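Local atomic coordinates of triacylglycerol lipase (Yarrowia lipolytica, PDB entry 3O0D), a protein that probably hydrolyses the ester bonds of triacylglycerols, acting as a secreted, glycosylated lipase of the alpha/beta-hydrolase type. Residues E57-P62 against N134-Q139; L64-S69 against N127-S132; Q80-I85 against Q155-G160. One frame throughout, in Å; residues are numbered along the deposited sequence. Where two conformers were deposited one is given.

Contact 1. Residues E57-P62 against N134-Q139; sequences EEFHDP and NNTYNQ. With NAG (2-acetamido-2-deoxy-beta-D-glucopyranose), chain I; NAG (2-acetamido-2-deoxy-beta-D-glucopyranose), chain H.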
# COMPACT_ATOMS: atom_id res chain seq x y z
N GLU A 57 -0.81 10.97 -15.85
CA GLU A 57 -2.21 11.42 -15.57
C GLU A 57 -2.42 11.43 -14.08
O GLU A 57 -1.99 10.51 -13.40
CB GLU A 57 -3.21 10.40 -16.18
CG GLU A 57 -4.64 10.91 -16.15
CD GLU A 57 -5.59 10.17 -17.12
OE1 GLU A 57 -5.18 9.73 -18.23
OE2 GLU A 57 -6.79 10.12 -16.77
N GLU A 58 -3.20 12.42 -13.61
CA GLU A 58 -3.66 12.38 -12.22
C GLU A 58 -5.15 11.91 -12.25
O GLU A 58 -5.84 12.02 -13.29
CB GLU A 58 -3.68 13.78 -11.66
CG GLU A 58 -2.42 14.55 -11.60
CD GLU A 58 -2.63 15.84 -10.80
OE1 GLU A 58 -1.64 16.56 -10.60
OE2 GLU A 58 -3.80 16.16 -10.39
N PHE A 59 -5.63 11.38 -11.14
CA PHE A 59 -7.06 11.13 -11.02
C PHE A 59 -7.54 11.57 -9.60
O PHE A 59 -6.76 11.55 -8.62
CB PHE A 59 -7.35 9.65 -11.30
CG PHE A 59 -6.55 8.65 -10.43
CD1 PHE A 59 -7.08 8.08 -9.27
CD2 PHE A 59 -5.25 8.25 -10.85
CE1 PHE A 59 -6.35 7.13 -8.48
CE2 PHE A 59 -4.50 7.35 -10.03
CZ PHE A 59 -5.05 6.78 -8.90
N HIS A 60 -8.83 11.95 -9.46
CA HIS A 60 -9.28 12.41 -8.15
C HIS A 60 -10.81 12.18 -8.19
O HIS A 60 -11.44 12.65 -9.16
CB HIS A 60 -8.89 13.88 -7.99
CG HIS A 60 -9.74 14.64 -7.01
ND1 HIS A 60 -9.44 14.77 -5.67
CD2 HIS A 60 -10.91 15.32 -7.21
CE1 HIS A 60 -10.41 15.46 -5.07
NE2 HIS A 60 -11.30 15.81 -5.98
N ASP A 61 -11.34 11.44 -7.23
CA ASP A 61 -12.82 11.33 -7.09
C ASP A 61 -13.17 11.55 -5.61
O ASP A 61 -12.73 10.84 -4.74
CB ASP A 61 -13.28 9.97 -7.64
CG ASP A 61 -14.80 9.88 -7.81
OD1 ASP A 61 -15.50 10.74 -7.22
OD2 ASP A 61 -15.25 8.94 -8.45
N PRO A 62 -14.01 12.58 -5.31
CA PRO A 62 -14.36 12.82 -3.92
C PRO A 62 -15.76 12.34 -3.56
O PRO A 62 -16.25 12.63 -2.47
CB PRO A 62 -14.32 14.36 -3.85
CG PRO A 62 -14.85 14.84 -5.21
CD PRO A 62 -14.34 13.72 -6.19
N ASN A 134 -12.05 -0.48 -6.82
CA ASN A 134 -12.82 -0.22 -8.02
C ASN A 134 -12.73 1.13 -8.53
O ASN A 134 -12.74 1.35 -9.75
CB ASN A 134 -14.32 -0.61 -7.76
CG ASN A 134 -14.76 -1.77 -8.56
OD1 ASN A 134 -14.14 -2.83 -8.60
ND2 ASN A 134 -15.95 -1.57 -9.18
N ASN A 135 -12.73 2.10 -7.62
CA ASN A 135 -12.65 3.45 -7.97
C ASN A 135 -11.29 3.76 -8.59
O ASN A 135 -11.16 4.63 -9.42
CB ASN A 135 -12.97 4.37 -6.72
CG ASN A 135 -13.18 5.75 -7.09
OD1 ASN A 135 -14.07 6.12 -7.98
ND2 ASN A 135 -12.47 6.63 -6.45
N THR A 136 -10.27 3.07 -8.16
CA THR A 136 -8.95 3.25 -8.85
C THR A 136 -9.04 2.70 -10.32
O THR A 136 -8.73 3.42 -11.25
CB THR A 136 -7.81 2.51 -8.15
OG1 THR A 136 -7.82 2.75 -6.76
CG2 THR A 136 -6.40 2.99 -8.73
N TYR A 137 -9.56 1.50 -10.46
CA TYR A 137 -9.66 0.83 -11.77
C TYR A 137 -10.49 1.71 -12.75
O TYR A 137 -10.09 2.02 -13.91
CB TYR A 137 -10.22 -0.56 -11.60
CG TYR A 137 -10.19 -1.32 -12.91
CD1 TYR A 137 -9.12 -2.14 -13.25
CD2 TYR A 137 -11.20 -1.13 -13.82
CE1 TYR A 137 -9.07 -2.79 -14.49
CE2 TYR A 137 -11.17 -1.75 -15.06
CZ TYR A 137 -10.10 -2.58 -15.38
OH TYR A 137 -10.12 -3.21 -16.62
N ASN A 138 -11.66 2.16 -12.26
CA ASN A 138 -12.50 2.92 -13.15
C ASN A 138 -11.98 4.22 -13.54
O ASN A 138 -12.39 4.74 -14.59
CB ASN A 138 -13.93 3.06 -12.56
CG ASN A 138 -14.65 1.74 -12.43
OD1 ASN A 138 -15.52 1.61 -11.57
ND2 ASN A 138 -14.35 0.78 -13.27
N GLN A 139 -11.02 4.84 -12.75
CA GLN A 139 -10.46 6.10 -13.13
C GLN A 139 -9.17 6.03 -13.98
O GLN A 139 -8.86 6.94 -14.72
CB GLN A 139 -10.11 6.95 -11.88
CG GLN A 139 -11.38 7.46 -11.06
CD GLN A 139 -10.96 8.35 -9.94
OE1 GLN A 139 -10.68 9.54 -10.13
NE2 GLN A 139 -10.85 7.77 -8.78
C1 NAG I . -16.53 -2.57 -10.05
C2 NAG I . -17.91 -3.04 -9.59
C3 NAG I . -18.55 -3.80 -10.75
C4 NAG I . -18.51 -3.06 -12.09
C5 NAG I . -17.09 -2.57 -12.40
C6 NAG I . -16.97 -1.56 -13.53
C7 NAG I . -18.17 -3.45 -7.21
C8 NAG I . -18.13 -4.37 -6.06
N2 NAG I . -17.85 -3.90 -8.44
O3 NAG I . -19.89 -4.19 -10.43
O4 NAG I . -18.89 -4.03 -13.06
O5 NAG I . -16.58 -1.87 -11.27
O6 NAG I . -15.64 -1.66 -13.99
O7 NAG I . -18.50 -2.29 -7.03
C1 NAG H . -7.53 -6.31 -16.94
C2 NAG H . -6.12 -5.69 -16.94
C3 NAG H . -5.46 -6.01 -18.28
C4 NAG H . -5.47 -7.52 -18.55
C5 NAG H . -6.92 -7.94 -18.54
C6 NAG H . -7.23 -9.39 -18.96
C7 NAG H . -5.84 -3.62 -15.64
C8 NAG H . -5.85 -2.12 -15.64
N2 NAG H . -6.13 -4.23 -16.80
O3 NAG H . -4.12 -5.49 -18.25
O4 NAG H . -4.97 -7.75 -19.87
O5 NAG H . -7.42 -7.68 -17.21
O6 NAG H . -6.32 -10.21 -18.32
O7 NAG H . -5.62 -4.25 -14.63

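Contact 2. Residues L64-S69 against N127-S132; sequences LIFDVS and NGFIQS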
# COMPACT_ATOMS: atom_id res chain seq x y z
N LEU A 64 -17.47 9.50 -2.68
CA LEU A 64 -17.78 8.54 -1.62
C LEU A 64 -16.59 8.50 -0.71
O LEU A 64 -15.46 8.87 -1.17
CB LEU A 64 -18.00 7.16 -2.20
CG LEU A 64 -19.15 7.16 -3.22
CD1 LEU A 64 -19.22 5.82 -3.99
CD2 LEU A 64 -20.49 7.47 -2.48
N ILE A 65 -16.86 8.07 0.53
CA ILE A 65 -15.87 8.09 1.60
C ILE A 65 -14.69 7.17 1.28
O ILE A 65 -13.58 7.45 1.69
CB ILE A 65 -16.49 7.74 2.99
CG1 ILE A 65 -15.43 7.85 4.05
CG2 ILE A 65 -17.07 6.33 3.02
CD1 ILE A 65 -15.01 9.32 4.26
N PHE A 66 -14.93 6.14 0.49
CA PHE A 66 -13.78 5.26 0.09
C PHE A 66 -13.21 5.48 -1.30
O PHE A 66 -12.44 4.61 -1.81
CB PHE A 66 -14.20 3.83 0.27
CG PHE A 66 -14.24 3.41 1.71
CD1 PHE A 66 -13.06 3.06 2.38
CD2 PHE A 66 -15.44 3.33 2.39
CE1 PHE A 66 -13.09 2.68 3.67
CE2 PHE A 66 -15.48 2.92 3.71
CZ PHE A 66 -14.35 2.63 4.38
N ASP A 67 -13.50 6.60 -1.88
CA ASP A 67 -12.97 6.94 -3.19
C ASP A 67 -11.49 7.41 -3.08
O ASP A 67 -11.01 7.75 -1.98
CB ASP A 67 -13.76 8.02 -3.84
CG ASP A 67 -15.04 7.47 -4.53
OD1 ASP A 67 -15.23 6.23 -4.65
OD2 ASP A 67 -15.80 8.34 -4.98
N VAL A 68 -10.83 7.40 -4.24
CA VAL A 68 -9.38 7.54 -4.27
C VAL A 68 -8.92 8.65 -5.19
O VAL A 68 -9.65 9.12 -6.12
CB VAL A 68 -8.69 6.17 -4.64
CG1 VAL A 68 -8.91 5.09 -3.63
CG2 VAL A 68 -9.14 5.77 -6.04
N SER A 69 -7.65 9.08 -5.06
CA SER A 69 -7.04 10.05 -5.91
C SER A 69 -5.58 9.49 -6.08
O SER A 69 -5.21 8.57 -5.36
CB SER A 69 -6.90 11.40 -5.26
OG SER A 69 -8.25 11.97 -5.03
N ASN A 127 -16.01 -4.35 2.07
CA ASN A 127 -16.70 -3.78 0.93
C ASN A 127 -16.27 -2.35 0.61
O ASN A 127 -16.34 -1.88 -0.54
CB ASN A 127 -18.22 -3.79 1.24
CG ASN A 127 -19.04 -3.27 0.09
N GLY A 128 -15.82 -1.63 1.60
CA GLY A 128 -15.27 -0.33 1.39
C GLY A 128 -13.95 -0.39 0.56
O GLY A 128 -13.75 0.45 -0.27
N PHE A 129 -13.08 -1.32 0.92
CA PHE A 129 -11.72 -1.43 0.24
C PHE A 129 -11.94 -1.91 -1.17
O PHE A 129 -11.22 -1.47 -2.07
CB PHE A 129 -10.81 -2.40 0.99
CG PHE A 129 -10.47 -1.90 2.40
CD1 PHE A 129 -10.36 -0.54 2.64
CD2 PHE A 129 -10.30 -2.79 3.44
CE1 PHE A 129 -10.12 -0.09 3.90
CE2 PHE A 129 -10.03 -2.29 4.75
CZ PHE A 129 -9.95 -0.94 4.92
N ILE A 130 -12.97 -2.74 -1.40
CA ILE A 130 -13.30 -3.08 -2.80
C ILE A 130 -13.71 -1.88 -3.54
O ILE A 130 -13.36 -1.71 -4.73
CB ILE A 130 -14.42 -4.16 -2.93
CG1 ILE A 130 -13.93 -5.41 -2.22
CG2 ILE A 130 -14.82 -4.36 -4.46
CD1 ILE A 130 -14.74 -6.67 -2.52
N GLN A 131 -14.49 -0.98 -2.92
CA GLN A 131 -14.79 0.25 -3.58
C GLN A 131 -13.55 1.13 -3.92
O GLN A 131 -13.51 1.82 -4.96
CB GLN A 131 -15.78 1.09 -2.74
CG GLN A 131 -16.10 2.48 -3.31
CD GLN A 131 -16.67 2.47 -4.73
OE1 GLN A 131 -17.23 1.46 -5.17
NE2 GLN A 131 -16.50 3.57 -5.45
N SER A 132 -12.59 1.19 -3.02
CA SER A 132 -11.38 1.97 -3.25
C SER A 132 -10.62 1.40 -4.48
O SER A 132 -10.16 2.16 -5.32
CB SER A 132 -10.49 1.88 -2.02
OG SER A 132 -11.26 2.19 -0.86

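Contact 3. Residues Q80-I85 against Q155-G160; sequences QIYLVI and QIAVTG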
# COMPACT_ATOMS: atom_id res chain seq x y z
N GLN A 80 10.40 1.90 -14.85
CA GLN A 80 9.24 1.45 -14.10
C GLN A 80 8.07 2.37 -14.48
O GLN A 80 8.26 3.51 -14.91
CB GLN A 80 9.43 1.58 -12.57
CG GLN A 80 10.50 0.54 -12.10
CD GLN A 80 10.80 0.75 -10.64
OE1 GLN A 80 11.26 1.81 -10.25
NE2 GLN A 80 10.41 -0.21 -9.81
N ILE A 81 6.89 1.79 -14.27
CA ILE A 81 5.61 2.56 -14.37
C ILE A 81 5.10 2.56 -12.91
O ILE A 81 4.99 1.51 -12.27
CB ILE A 81 4.61 1.76 -15.24
CG1 ILE A 81 5.15 1.74 -16.69
CG2 ILE A 81 3.20 2.51 -15.18
CD1 ILE A 81 4.43 0.63 -17.63
N TYR A 82 4.76 3.76 -12.45
CA TYR A 82 4.25 3.89 -11.05
C TYR A 82 2.75 4.18 -11.04
O TYR A 82 2.36 5.05 -11.77
CB TYR A 82 4.89 5.10 -10.43
CG TYR A 82 6.38 5.04 -10.26
CD1 TYR A 82 7.01 3.86 -9.93
CD2 TYR A 82 7.10 6.20 -10.37
CE1 TYR A 82 8.44 3.84 -9.78
CE2 TYR A 82 8.56 6.19 -10.25
CZ TYR A 82 9.13 4.99 -9.91
OH TYR A 82 10.50 4.90 -9.77
N LEU A 83 1.99 3.39 -10.28
CA LEU A 83 0.61 3.78 -9.99
C LEU A 83 0.60 4.07 -8.44
O LEU A 83 0.96 3.22 -7.67
CB LEU A 83 -0.30 2.60 -10.27
CG LEU A 83 -1.77 2.90 -9.83
CD1 LEU A 83 -2.31 4.15 -10.50
CD2 LEU A 83 -2.60 1.66 -10.24
N VAL A 84 0.17 5.30 -8.10
CA VAL A 84 0.25 5.70 -6.69
C VAL A 84 -1.17 6.14 -6.34
O VAL A 84 -1.80 6.87 -7.11
CB VAL A 84 1.13 6.90 -6.58
CG1 VAL A 84 1.06 7.54 -5.12
CG2 VAL A 84 2.65 6.48 -6.87
N ILE A 85 -1.61 5.62 -5.19
CA ILE A 85 -3.04 5.85 -4.82
C ILE A 85 -3.10 6.35 -3.37
O ILE A 85 -2.27 6.01 -2.52
CB ILE A 85 -3.78 4.58 -4.85
CG1 ILE A 85 -3.49 3.74 -6.17
CG2 ILE A 85 -5.34 4.92 -4.88
CD1 ILE A 85 -3.90 2.23 -6.04
N GLN A 155 8.92 -2.36 -15.41
CA GLN A 155 8.33 -3.07 -14.25
C GLN A 155 7.20 -2.15 -13.75
O GLN A 155 7.42 -0.93 -13.62
CB GLN A 155 9.34 -3.18 -13.08
CG GLN A 155 8.76 -3.87 -11.86
CD GLN A 155 9.70 -3.95 -10.67
OE1 GLN A 155 10.34 -2.95 -10.29
NE2 GLN A 155 9.80 -5.13 -10.08
N ILE A 156 6.05 -2.72 -13.43
CA ILE A 156 4.91 -1.98 -12.85
C ILE A 156 5.07 -2.01 -11.34
O ILE A 156 5.27 -3.08 -10.77
CB ILE A 156 3.62 -2.73 -13.22
CG1 ILE A 156 3.44 -2.74 -14.74
CG2 ILE A 156 2.37 -2.13 -12.50
CD1 ILE A 156 2.54 -3.90 -15.24
N ALA A 157 4.95 -0.84 -10.70
CA ALA A 157 5.03 -0.75 -9.24
C ALA A 157 3.80 0.02 -8.72
O ALA A 157 3.54 1.13 -9.26
CB ALA A 157 6.30 0.04 -8.79
N VAL A 158 3.11 -0.59 -7.75
CA VAL A 158 1.87 0.04 -7.21
C VAL A 158 2.18 0.37 -5.76
O VAL A 158 2.64 -0.51 -5.04
CB VAL A 158 0.69 -0.87 -7.28
CG1 VAL A 158 -0.60 -0.04 -7.03
CG2 VAL A 158 0.66 -1.42 -8.73
N THR A 159 1.93 1.61 -5.38
CA THR A 159 2.18 2.00 -3.96
C THR A 159 1.10 2.94 -3.44
O THR A 159 0.41 3.58 -4.18
CB THR A 159 3.64 2.55 -3.76
OG1 THR A 159 3.92 2.69 -2.34
CG2 THR A 159 3.78 3.85 -4.40
N GLY A 160 0.95 2.95 -2.14
CA GLY A 160 -0.00 3.96 -1.57
C GLY A 160 0.12 3.88 -0.07
O GLY A 160 0.46 2.85 0.53

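Contact 1. Residues E57-P62 against N134-Q139
Gln139 and Phe59 provide most of the side-chain packing between the end of strand 53-60 and helix 127-150. The glutamine amide comes to the edge of the phenylalanine ring, with NE2 near the ring plane and 3.8 Å from Phe59 CD1, and the two planes stand 85° apart. On the helix turn before, the methyl CG2 of Thr136 approaches obliquely, 4.0 Å from Phe59 CZ. Phe59 CG lies between its own backbone N and carbonyl carbon (chi1 55°), and from there the far rim of the ring reaches the threonine.

In fold terms, strand 53-60 is an outermost strand of the alpha/beta-hydrolase sheet, and helix 127-150 packs against it. The two short axes pass 9.3 Å apart at 136°.

Polar contacts centre on the Gln139 amide. NE2 donates within the helix to Asn135 O at 3.2 Å, arriving from above the carbonyl plane, and also to Val68 O on the adjoining strand. Two acceptors on one NH2 group fix the rotation of the amide and direct OE1 at the strand, 3.1 Å from His60 N. The Asp61 carboxylate lies beside the Asn135 side chain, their planes steeply inclined, and forms a salt bridge with Arg63.

Carbohydrate occupies another part of the helix surface. Asn134 ND2 is bonded to C1 of an N-acetylglucosamine at 1.4 Å, and Asn138 ND2, one turn later, donates to O6 of the same sugar at 2.9 Å. Tyr137 CE1 touches the acetyl methyl C8 of a second N-acetylglucosamine at 3.5 Å.

Contact 2. Residues L64-S69 against N127-S132
Phe66 lays one ring face on Gly128, in a contact that joins a type I beta turn, Leu64 to Asp67, to the first turns of helix 127-150. The turn leads straight into strand 68-75 of the alpha/beta-hydrolase sheet, so the helix start is held against the entrance of a strand.

The tight part lies around that ring. Gly128 CA stands 3.9 Å from the Phe66 ring centroid and only 13° off the normal, a CH-pi contact that relies on the absence of a CB on the glycine. Phe66 CG is placed opposite its carbonyl carbon (chi1 -75°), which brings the ring over the helix while CB rests 3.5 Å from Gly128 O. Phe129 meets the ring obliquely, and Leu163 of helix 163-177 and Ile98 of helix 91-100 also touch Phe66. Beside it, Val68 CG1 packs 3.6 Å from Ser132 O. Ser132 was modelled in two conformers; in the one described, OG is 2.9 Å from Phe66 O, with Gly128 O a competing acceptor for its single proton.

Toward solvent the contact thins to a polar bridge. Gln131 NE2 donates to Asp67 OD1 at 3.1 Å and 166°, with the acceptor in the plane of the amide. Asp67 OD2 takes the N-H of Leu64 from above the carboxylate plane, adding a side-chain tie to the turn, which the backbone bond from Asp67 N to Leu64 O closes. With an alanine in place of Asp67, Leu64 N and Gln131 NE2 would probably lose the carboxylate whose two oxygens they use, and the glutamine amide would be freer to turn. At the solvent side, the methyl Leu64 CD1 lies 3.8 Å from Gln131 NE2.

Contact 3. Residues Q80-I85 against Q155-G160
Parallel strand pairing between two interior strands of the large mixed sheet, 80-87 and 155-161, joins Gln80-Ile85 to Gln155-Gly160, with 22° between the short axes. Five backbone hydrogen bonds alternate along the pair. They run from Ile81 N to Gln155 O (2.8 Å) through to Ile85 N to Thr159 O (3.0 Å), and Ala157 N meets Ile81 O almost head-on.

Side chains divide between the two faces. On one, Gln80 and Gln155 run side by side, and Gln80 NE2 donates to Gln155 OE1 at 2.8 Å; the same nitrogen is also hydrogen-bonded to Tyr21 OH of helix 12-27. Next along this face, the Ala157 methyl meets the edge of the Tyr82 ring, CB to CD1 at 4.0 Å. Val84 CG2 then lies 3.8 Å from Thr159 CG2, while Thr159 OG1 is hydrogen-bonded to Val185 O. On the other face, Val158 CG1 packs against Leu83 CD2 and Ile85 CD1, each 4.1 Å away, beneath helices 127-150 and 163-177.

Near the end of strand 155-161, Gly160 begins a GxSxG sequence with Ser162, consistent with the nucleophile elbow that follows a central parallel strand in alpha/beta-hydrolases.

From the N terminus, strand 53-60 supplies the first half of contact 1, the turn into strand 68-75 that of contact 2, and strand 80-87 that of contact 3. Helix 127-150 then returns to close two loops in reverse order: contact 2 at 127-132 first, and contact 1 around it at 134-139, so contact 2 is nested inside contact 1. Contact 3 closes last, at strand 155-161, and crosses both. The outermost strand 53-60 and its neighbour 68-75 are thereby tied to one helix, and the strand that follows the helix is paired with strand 80-87 inside the sheet. Side chains join the levels: Thr136 CG2 of contact 1 and Val68 CB of contact 2 both pack on Ile85 of contact 3.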